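Side-chain contacts in LEOA (Escherichia coli, PDB 4AUR), which is a bacterial dynamin that probably binds and hydrolyses GTP, as dynamin-family GTPases do: residues A[353-356]-A[360-363]; A[372-377]-A[509-514]; A[466-471]-A[493-498]. All coordinates share one frame; numbering follows the deposited sequence.

Contact 1: residues A[353-356]-A[360-363]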
loop_
_atom_site.group_PDB
_atom_site.type_symbol
_atom_site.label_atom_id
_atom_site.label_comp_id
_atom_site.label_asym_id
_atom_site.label_seq_id
_atom_site.Cartn_x
_atom_site.Cartn_y
_atom_site.Cartn_z
ATOM N N PRO A 353 46.939 -59.991 -19.731
ATOM C CA PRO A 353 46.014 -59.789 -18.609
ATOM C C PRO A 353 45.688 -58.328 -18.395
ATOM O O PRO A 353 44.560 -58.009 -18.065
ATOM C CB PRO A 353 46.782 -60.330 -17.411
ATOM C CG PRO A 353 47.746 -61.295 -17.972
ATOM C CD PRO A 353 48.043 -60.894 -19.390
ATOM N N PHE A 354 46.668 -57.454 -18.582
ATOM C CA PHE A 354 46.493 -56.041 -18.338
ATOM C C PHE A 354 45.515 -55.419 -19.306
ATOM O O PHE A 354 44.610 -54.749 -18.883
ATOM C CB PHE A 354 47.812 -55.297 -18.410
ATOM C CG PHE A 354 47.663 -53.799 -18.308
ATOM C CD1 PHE A 354 47.397 -53.201 -17.092
ATOM C CD2 PHE A 354 47.789 -52.993 -19.435
ATOM C CE1 PHE A 354 47.272 -51.834 -16.989
ATOM C CE2 PHE A 354 47.642 -51.621 -19.338
ATOM C CZ PHE A 354 47.384 -51.039 -18.109
HETATM N N MSE A 355 45.693 -55.659 -20.598
HETATM C CA MSE A 355 44.796 -55.142 -21.611
HETATM C C MSE A 355 43.380 -55.635 -21.399
HETATM O O MSE A 355 42.415 -54.889 -21.584
HETATM C CB MSE A 355 45.276 -55.607 -22.978
HETATM C CG MSE A 355 46.648 -55.074 -23.347
HETATM SE SE MSE A 355 47.405 -55.880 -25.007
HETATM C CE MSE A 355 45.758 -56.448 -25.915
ATOM N N ASP A 356 43.230 -56.906 -21.038
ATOM C CA ASP A 356 41.893 -57.495 -20.871
ATOM C C ASP A 356 41.121 -56.874 -19.709
ATOM O O ASP A 356 39.892 -56.670 -19.769
ATOM C CB ASP A 356 41.988 -58.991 -20.573
ATOM C CG ASP A 356 41.789 -59.865 -21.787
ATOM O OD1 ASP A 356 41.144 -59.470 -22.773
ATOM O OD2 ASP A 356 42.284 -61.009 -21.715
ATOM N N GLY A 360 40.544 -53.241 -22.108
ATOM C CA GLY A 360 39.540 -53.877 -22.957
ATOM C C GLY A 360 40.218 -54.280 -24.233
ATOM O O GLY A 360 40.956 -53.498 -24.763
ATOM N N TYR A 361 39.989 -55.495 -24.734
ATOM C CA TYR A 361 40.699 -55.954 -25.932
ATOM C C TYR A 361 39.787 -56.780 -26.822
ATOM O O TYR A 361 39.366 -57.848 -26.435
ATOM C CB TYR A 361 41.957 -56.731 -25.513
ATOM C CG TYR A 361 42.771 -57.327 -26.645
ATOM C CD1 TYR A 361 42.986 -56.637 -27.844
ATOM C CD2 TYR A 361 43.355 -58.562 -26.498
ATOM C CE1 TYR A 361 43.730 -57.186 -28.870
ATOM C CE2 TYR A 361 44.098 -59.121 -27.508
ATOM C CZ TYR A 361 44.283 -58.437 -28.691
ATOM O OH TYR A 361 45.034 -59.043 -29.685
ATOM N N THR A 362 39.510 -56.270 -28.020
ATOM C CA THR A 362 38.439 -56.759 -28.892
ATOM C C THR A 362 38.945 -56.812 -30.356
ATOM O O THR A 362 40.026 -56.298 -30.647
ATOM C CB THR A 362 37.219 -55.812 -28.772
ATOM O OG1 THR A 362 36.768 -55.770 -27.417
ATOM C CG2 THR A 362 36.063 -56.279 -29.597
ATOM N N GLU A 363 38.213 -57.430 -31.278
ATOM C CA GLU A 363 38.603 -57.340 -32.694
ATOM C C GLU A 363 38.752 -55.872 -33.104
ATOM O O GLU A 363 39.774 -55.496 -33.667
ATOM C CB GLU A 363 37.602 -58.079 -33.601
ATOM C CG GLU A 363 37.682 -57.749 -35.101
ATOM C CD GLU A 363 38.970 -58.220 -35.799
ATOM O OE1 GLU A 363 39.959 -58.610 -35.117
ATOM O OE2 GLU A 363 38.984 -58.204 -37.056
#
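Met355, a selenomethionine, reaches over one face of the Tyr361 ring with its selenium and terminal methyl. SE is 5.1 Å from the ring centroid and 9° off the ring normal, a Met-aromatic contact. The methyl CE is placed between selenium and ring, but it is modelled too close to the ring for its exact position to be trusted. With CG anti to the backbone N (chi1 177°), the Tyr361 ring lies beside the helix end. Asp356 comes to the edge of the same ring, with OD1 4.0 Å from Tyr361 CB. Its carboxylate is turned 46° from the ring plane, and OD2 is engaged by Arg352 in a salt bridge.

Behind these side chains, Gly360 N donates to Met355 O, five residues back, at 2.5 Å, a length too short to trust at this resolution. Gly360, with positive phi, is where the chain leaves helix 351-359, and this turn brings Tyr361 back against the helix. Ala470 packs against both Met355 and Tyr361. Met355 and Tyr361 thus join by packing alone, which places the ring through its face, while the tyrosine hydroxyl, hydrogen-bonded to Gly471 O, tethers it to segment 466-471.

Contact 2: residues A[372-377]-A[509-514]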
loop_
_atom_site.group_PDB
_atom_site.type_symbol
_atom_site.label_atom_id
_atom_site.label_comp_id
_atom_site.label_asym_id
_atom_site.label_seq_id
_atom_site.Cartn_x
_atom_site.Cartn_y
_atom_site.Cartn_z
ATOM N N LEU A 372 34.434 -46.834 -21.176
ATOM C CA LEU A 372 33.241 -46.912 -20.372
ATOM C C LEU A 372 33.467 -46.409 -18.989
ATOM O O LEU A 372 32.530 -45.926 -18.393
ATOM C CB LEU A 372 32.766 -48.346 -20.218
ATOM C CG LEU A 372 32.294 -49.027 -21.468
ATOM C CD1 LEU A 372 31.668 -50.334 -21.040
ATOM C CD2 LEU A 372 31.323 -48.143 -22.226
ATOM N N ARG A 373 34.660 -46.572 -18.429
ATOM C CA ARG A 373 34.817 -46.115 -17.057
ATOM C C ARG A 373 35.088 -44.618 -16.970
ATOM O O ARG A 373 34.549 -43.951 -16.122
ATOM C CB ARG A 373 35.749 -46.982 -16.206
ATOM C CG ARG A 373 37.177 -47.080 -16.622
ATOM C CD ARG A 373 37.879 -48.143 -15.778
ATOM N NE ARG A 373 37.887 -47.772 -14.369
ATOM C CZ ARG A 373 38.966 -47.639 -13.604
ATOM N NH1 ARG A 373 40.195 -47.859 -14.068
ATOM N NH2 ARG A 373 38.803 -47.291 -12.332
ATOM N N ILE A 374 35.860 -44.076 -17.885
ATOM C CA ILE A 374 35.912 -42.641 -18.034
ATOM C C ILE A 374 34.513 -42.065 -18.293
ATOM O O ILE A 374 34.114 -41.057 -17.707
ATOM C CB ILE A 374 36.834 -42.256 -19.190
ATOM C CG1 ILE A 374 38.275 -42.608 -18.833
ATOM C CG2 ILE A 374 36.670 -40.776 -19.560
ATOM C CD1 ILE A 374 39.277 -42.253 -19.922
ATOM N N LYS A 375 33.773 -42.687 -19.195
ATOM C CA LYS A 375 32.482 -42.143 -19.593
ATOM C C LYS A 375 31.513 -42.030 -18.430
ATOM O O LYS A 375 30.741 -41.103 -18.336
ATOM C CB LYS A 375 31.867 -43.005 -20.669
ATOM C CG LYS A 375 30.395 -42.772 -20.778
ATOM C CD LYS A 375 29.875 -42.917 -22.171
ATOM C CE LYS A 375 28.365 -42.786 -22.121
ATOM N NZ LYS A 375 27.954 -41.863 -23.203
ATOM N N GLN A 376 31.556 -42.999 -17.553
ATOM C CA GLN A 376 30.657 -43.097 -16.441
ATOM C C GLN A 376 30.992 -42.024 -15.386
ATOM O O GLN A 376 30.125 -41.559 -14.658
ATOM C CB GLN A 376 30.820 -44.517 -15.909
ATOM C CG GLN A 376 29.953 -44.929 -14.746
ATOM C CD GLN A 376 30.802 -45.567 -13.657
ATOM O OE1 GLN A 376 30.819 -45.093 -12.508
ATOM N NE2 GLN A 376 31.564 -46.622 -14.028
ATOM N N SER A 377 32.259 -41.631 -15.324
ATOM C CA SER A 377 32.727 -40.541 -14.478
ATOM C C SER A 377 32.353 -39.161 -15.020
ATOM O O SER A 377 32.077 -38.246 -14.253
ATOM C CB SER A 377 34.241 -40.606 -14.372
ATOM O OG SER A 377 34.619 -41.439 -13.309
ATOM N N GLU A 509 45.556 -40.792 -24.004
ATOM C CA GLU A 509 44.785 -40.024 -24.968
ATOM C C GLU A 509 43.432 -39.571 -24.419
ATOM O O GLU A 509 43.160 -38.375 -24.382
ATOM C CB GLU A 509 44.627 -40.791 -26.284
ATOM C CG GLU A 509 43.575 -40.252 -27.253
ATOM C CD GLU A 509 43.667 -40.884 -28.651
ATOM O OE1 GLU A 509 44.003 -42.102 -28.765
ATOM O OE2 GLU A 509 43.396 -40.154 -29.641
ATOM N N PRO A 510 42.580 -40.506 -23.982
ATOM C CA PRO A 510 41.239 -40.096 -23.607
ATOM C C PRO A 510 41.148 -39.080 -22.465
ATOM O O PRO A 510 40.179 -38.302 -22.398
ATOM C CB PRO A 510 40.561 -41.409 -23.224
ATOM C CG PRO A 510 41.646 -42.425 -23.133
ATOM C CD PRO A 510 42.692 -41.963 -24.075
ATOM N N PHE A 511 42.133 -39.073 -21.582
ATOM C CA PHE A 511 42.158 -38.100 -20.514
ATOM C C PHE A 511 42.601 -36.744 -21.058
ATOM O O PHE A 511 41.972 -35.738 -20.796
ATOM C CB PHE A 511 43.094 -38.537 -19.391
ATOM C CG PHE A 511 42.715 -39.838 -18.733
ATOM C CD1 PHE A 511 41.809 -39.874 -17.707
ATOM C CD2 PHE A 511 43.317 -41.017 -19.111
ATOM C CE1 PHE A 511 41.475 -41.064 -17.089
ATOM C CE2 PHE A 511 43.003 -42.206 -18.490
ATOM C CZ PHE A 511 42.072 -42.232 -17.479
ATOM N N GLU A 512 43.673 -36.712 -21.834
ATOM C CA GLU A 512 44.199 -35.445 -22.334
ATOM C C GLU A 512 43.072 -34.558 -22.838
ATOM O O GLU A 512 42.998 -33.380 -22.515
ATOM C CB GLU A 512 45.236 -35.667 -23.450
ATOM C CG GLU A 512 46.680 -35.743 -22.959
ATOM C CD GLU A 512 47.576 -36.614 -23.851
ATOM O OE1 GLU A 512 47.221 -36.826 -25.035
ATOM O OE2 GLU A 512 48.641 -37.093 -23.366
ATOM N N ASP A 513 42.180 -35.146 -23.617
ATOM C CA ASP A 513 41.135 -34.399 -24.275
ATOM C C ASP A 513 40.276 -33.697 -23.229
ATOM O O ASP A 513 40.147 -32.469 -23.217
ATOM C CB ASP A 513 40.298 -35.337 -25.144
ATOM C CG ASP A 513 41.149 -36.126 -26.159
ATOM O OD1 ASP A 513 42.386 -35.895 -26.240
ATOM O OD2 ASP A 513 40.576 -36.981 -26.877
ATOM N N ILE A 514 39.731 -34.487 -22.320
ATOM C CA ILE A 514 38.835 -33.984 -21.305
ATOM C C ILE A 514 39.502 -33.085 -20.272
ATOM O O ILE A 514 38.843 -32.273 -19.663
ATOM C CB ILE A 514 38.157 -35.137 -20.580
ATOM C CG1 ILE A 514 37.073 -34.618 -19.676
ATOM C CG2 ILE A 514 39.138 -35.880 -19.710
ATOM C CD1 ILE A 514 36.272 -35.759 -19.117
#
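Ile374 meets Pro510 and Phe511 without a polar bond between the two helices; the shortest sound one here is internal, Gln376 N to Leu372 O at 3.2 Å, in the turn of helix that carries the isoleucine. The closest contacts across the helices are made by one methyl group. Ile374 CD1 rests over a face of the Phe511 ring, 3.8 Å from the centroid and 15° off the normal, a CH-pi contact displaced slightly toward the rim where Phe511 CZ lies. The carbon behind it, Ile374 CG1, follows at 4.0 Å from Phe511 CE1, so the branch leans over the CE1-CZ side of the ring instead of standing upright on it. The same CD1 also touches Pro510 CB at 3.6 Å, the proline ring lying about at right angles to the isoleucine side chain. The reach comes from a fully extended chi2 of 180°, which carries CD1 as far from the backbone as this side chain allows. Ile374 and Phe511 are both buried, while Pro510 is partly exposed.

Helices 368-408 and 489-518 belong to the long helical bundle of the dynamin-like helical domain, and in these turns they run in broadly the same direction. Helix 489-518 is kinked here: Pro510 has no amide hydrogen to give, and the N of Phe511 likewise lacks a bond to the preceding turn. Helix 275-343 packs against both partners, with Met335 touching Arg373 and Ser377, Glu336 touching Phe511 and Leu332 touching Ile514.

Contact 3: residues A[466-471]-A[493-498]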
loop_
_atom_site.group_PDB
_atom_site.type_symbol
_atom_site.label_atom_id
_atom_site.label_comp_id
_atom_site.label_asym_id
_atom_site.label_seq_id
_atom_site.Cartn_x
_atom_site.Cartn_y
_atom_site.Cartn_z
ATOM N N ILE A 466 52.864 -55.245 -32.194
ATOM C CA ILE A 466 52.452 -55.333 -30.789
ATOM C C ILE A 466 51.291 -56.326 -30.588
ATOM O O ILE A 466 51.052 -56.807 -29.479
ATOM C CB ILE A 466 52.123 -53.919 -30.256
ATOM C CG1 ILE A 466 53.376 -53.030 -30.376
ATOM C CG2 ILE A 466 51.650 -53.969 -28.810
ATOM C CD1 ILE A 466 53.123 -51.539 -30.300
ATOM N N ALA A 467 50.602 -56.667 -31.670
ATOM C CA ALA A 467 49.527 -57.650 -31.617
ATOM C C ALA A 467 50.006 -59.072 -31.294
ATOM O O ALA A 467 49.218 -59.899 -30.829
ATOM C CB ALA A 467 48.768 -57.649 -32.935
ATOM N N LYS A 468 51.281 -59.357 -31.558
ATOM C CA LYS A 468 51.845 -60.707 -31.380
ATOM C C LYS A 468 52.191 -61.043 -29.930
ATOM O O LYS A 468 52.418 -62.207 -29.612
ATOM C CB LYS A 468 53.100 -60.871 -32.241
ATOM C CG LYS A 468 54.313 -60.101 -31.725
ATOM C CD LYS A 468 55.275 -59.760 -32.853
ATOM C CE LYS A 468 56.567 -59.149 -32.333
ATOM N NZ LYS A 468 57.306 -58.441 -33.417
ATOM N N TRP A 469 52.262 -60.017 -29.076
ATOM C CA TRP A 469 52.519 -60.178 -27.638
ATOM C C TRP A 469 51.247 -60.247 -26.805
ATOM O O TRP A 469 51.302 -60.555 -25.611
ATOM C CB TRP A 469 53.351 -59.005 -27.122
ATOM C CG TRP A 469 54.702 -58.999 -27.691
ATOM C CD1 TRP A 469 55.232 -58.074 -28.527
ATOM C CD2 TRP A 469 55.706 -59.989 -27.490
ATOM N NE1 TRP A 469 56.509 -58.417 -28.855
ATOM C CE2 TRP A 469 56.827 -59.596 -28.234
ATOM C CE3 TRP A 469 55.764 -61.175 -26.751
ATOM C CZ2 TRP A 469 57.999 -60.351 -28.268
ATOM C CZ3 TRP A 469 56.930 -61.922 -26.779
ATOM C CH2 TRP A 469 58.032 -61.506 -27.531
ATOM N N ALA A 470 50.120 -59.927 -27.443
ATOM C CA ALA A 470 48.821 -59.869 -26.801
ATOM C C ALA A 470 48.046 -61.164 -26.967
ATOM O O ALA A 470 47.353 -61.606 -26.047
ATOM C CB ALA A 470 48.017 -58.716 -27.374
ATOM N N GLY A 471 48.127 -61.755 -28.152
ATOM C CA GLY A 471 47.427 -63.001 -28.418
ATOM C C GLY A 471 46.110 -62.782 -29.121
ATOM O O GLY A 471 45.615 -61.655 -29.197
ATOM N N GLU A 493 63.715 -57.023 -24.115
ATOM C CA GLU A 493 63.446 -55.942 -23.173
ATOM C C GLU A 493 63.257 -54.621 -23.906
ATOM O O GLU A 493 62.689 -53.683 -23.346
ATOM C CB GLU A 493 64.568 -55.819 -22.141
ATOM C CG GLU A 493 64.641 -56.995 -21.178
ATOM C CD GLU A 493 66.004 -57.136 -20.516
ATOM O OE1 GLU A 493 66.639 -56.100 -20.208
ATOM O OE2 GLU A 493 66.440 -58.289 -20.301
ATOM N N GLN A 494 63.734 -54.547 -25.150
ATOM C CA GLN A 494 63.474 -53.389 -26.012
ATOM C C GLN A 494 62.120 -53.517 -26.664
ATOM O O GLN A 494 61.420 -52.526 -26.867
ATOM C CB GLN A 494 64.540 -53.245 -27.107
ATOM C CG GLN A 494 64.507 -51.908 -27.848
ATOM C CD GLN A 494 64.697 -50.695 -26.933
ATOM O OE1 GLN A 494 64.294 -49.584 -27.276
ATOM N NE2 GLN A 494 65.315 -50.906 -25.766
ATOM N N GLU A 495 61.761 -54.741 -27.012
ATOM C CA GLU A 495 60.446 -55.015 -27.571
ATOM C C GLU A 495 59.351 -54.673 -26.539
ATOM O O GLU A 495 58.311 -54.097 -26.883
ATOM C CB GLU A 495 60.378 -56.473 -28.011
ATOM C CG GLU A 495 59.224 -56.803 -28.928
ATOM C CD GLU A 495 59.488 -56.588 -30.403
ATOM O OE1 GLU A 495 60.525 -55.998 -30.765
ATOM O OE2 GLU A 495 58.637 -57.026 -31.204
ATOM N N LEU A 496 59.609 -55.005 -25.275
ATOM C CA LEU A 496 58.754 -54.579 -24.161
ATOM C C LEU A 496 58.605 -53.052 -24.080
ATOM O O LEU A 496 57.503 -52.549 -23.898
ATOM C CB LEU A 496 59.304 -55.113 -22.828
ATOM C CG LEU A 496 58.578 -54.844 -21.503
ATOM C CD1 LEU A 496 57.215 -55.508 -21.444
ATOM C CD2 LEU A 496 59.419 -55.341 -20.339
ATOM N N LYS A 497 59.703 -52.318 -24.219
ATOM C CA LYS A 497 59.660 -50.862 -24.069
ATOM C C LYS A 497 58.728 -50.202 -25.081
ATOM O O LYS A 497 57.982 -49.294 -24.734
ATOM C CB LYS A 497 61.058 -50.255 -24.205
ATOM C CG LYS A 497 61.184 -48.818 -23.713
ATOM C CD LYS A 497 60.781 -48.650 -22.247
ATOM C CE LYS A 497 61.478 -49.652 -21.325
ATOM N NZ LYS A 497 61.259 -49.359 -19.877
ATOM N N GLU A 498 58.769 -50.655 -26.326
ATOM C CA GLU A 498 57.965 -50.030 -27.362
ATOM C C GLU A 498 56.501 -50.473 -27.300
ATOM O O GLU A 498 55.639 -49.865 -27.926
ATOM C CB GLU A 498 58.582 -50.247 -28.761
ATOM C CG GLU A 498 58.603 -51.679 -29.294
ATOM C CD GLU A 498 59.215 -51.783 -30.699
ATOM O OE1 GLU A 498 60.221 -51.082 -30.970
ATOM O OE2 GLU A 498 58.696 -52.572 -31.534
#
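Lys468 and Trp469 converge on a single carboxylate oxygen, Glu495 OE2. The ionic part is a salt bridge from Lys468 NZ to Glu495 OE2 at 2.9 Å, the ammonium meeting the oxygen nearly along its C-O axis. Lys468 NZ has a second partner in the hydroxyl of Tyr487. The second polar bond is weak: Trp469 NE1 points at Glu495 OE2 from 3.5 Å but almost straight, at 168°, with the oxygen in the indole plane at the ring edge. Carboxylate and indole planes stand 72° apart. A bend at chi2 of Glu495 (87°) folds its carboxylate back to this spot; sharing OE2 with a cation and an N-H probably favours the charged form.

The van der Waals contacts are few. Glu495 CG lies obliquely against the NE1-CE2-CZ2 part of the indole. At the other end of the contact, Ile466 CD1 packs on the backbone, 3.8 Å from Glu498 O.

Far out on the helical domain, the end of short helix 464-467 and the turn after it thus lie along helix 489-518, where Val499 receives both Ile466 and Trp469, and Leu348 from the loop ahead of helix 351-359 touches Trp469 and Leu496.

Overall arrangement
All three contacts lie toward one end of the elongated helical domain, and their chemistry changes with burial. Contact 2 is buried and purely apolar; contact 1 is partly buried, mixing packing with a backbone bond of doubtful length; contact 3 is at the surface and adds a salt bridge, although its tryptophan is buried. Contacts 2 and 3 share helix 489-518, with centres about 25 Å apart, and use different turns of it without touching. Contacts 1 and 3, whose centres are about 14 Å apart, do touch, so the turn after helix 351-359 is tied to segment 466-471. Contact 1 closes before contact 2 opens, and helices 351-359 and 368-408 follow each other in the chain.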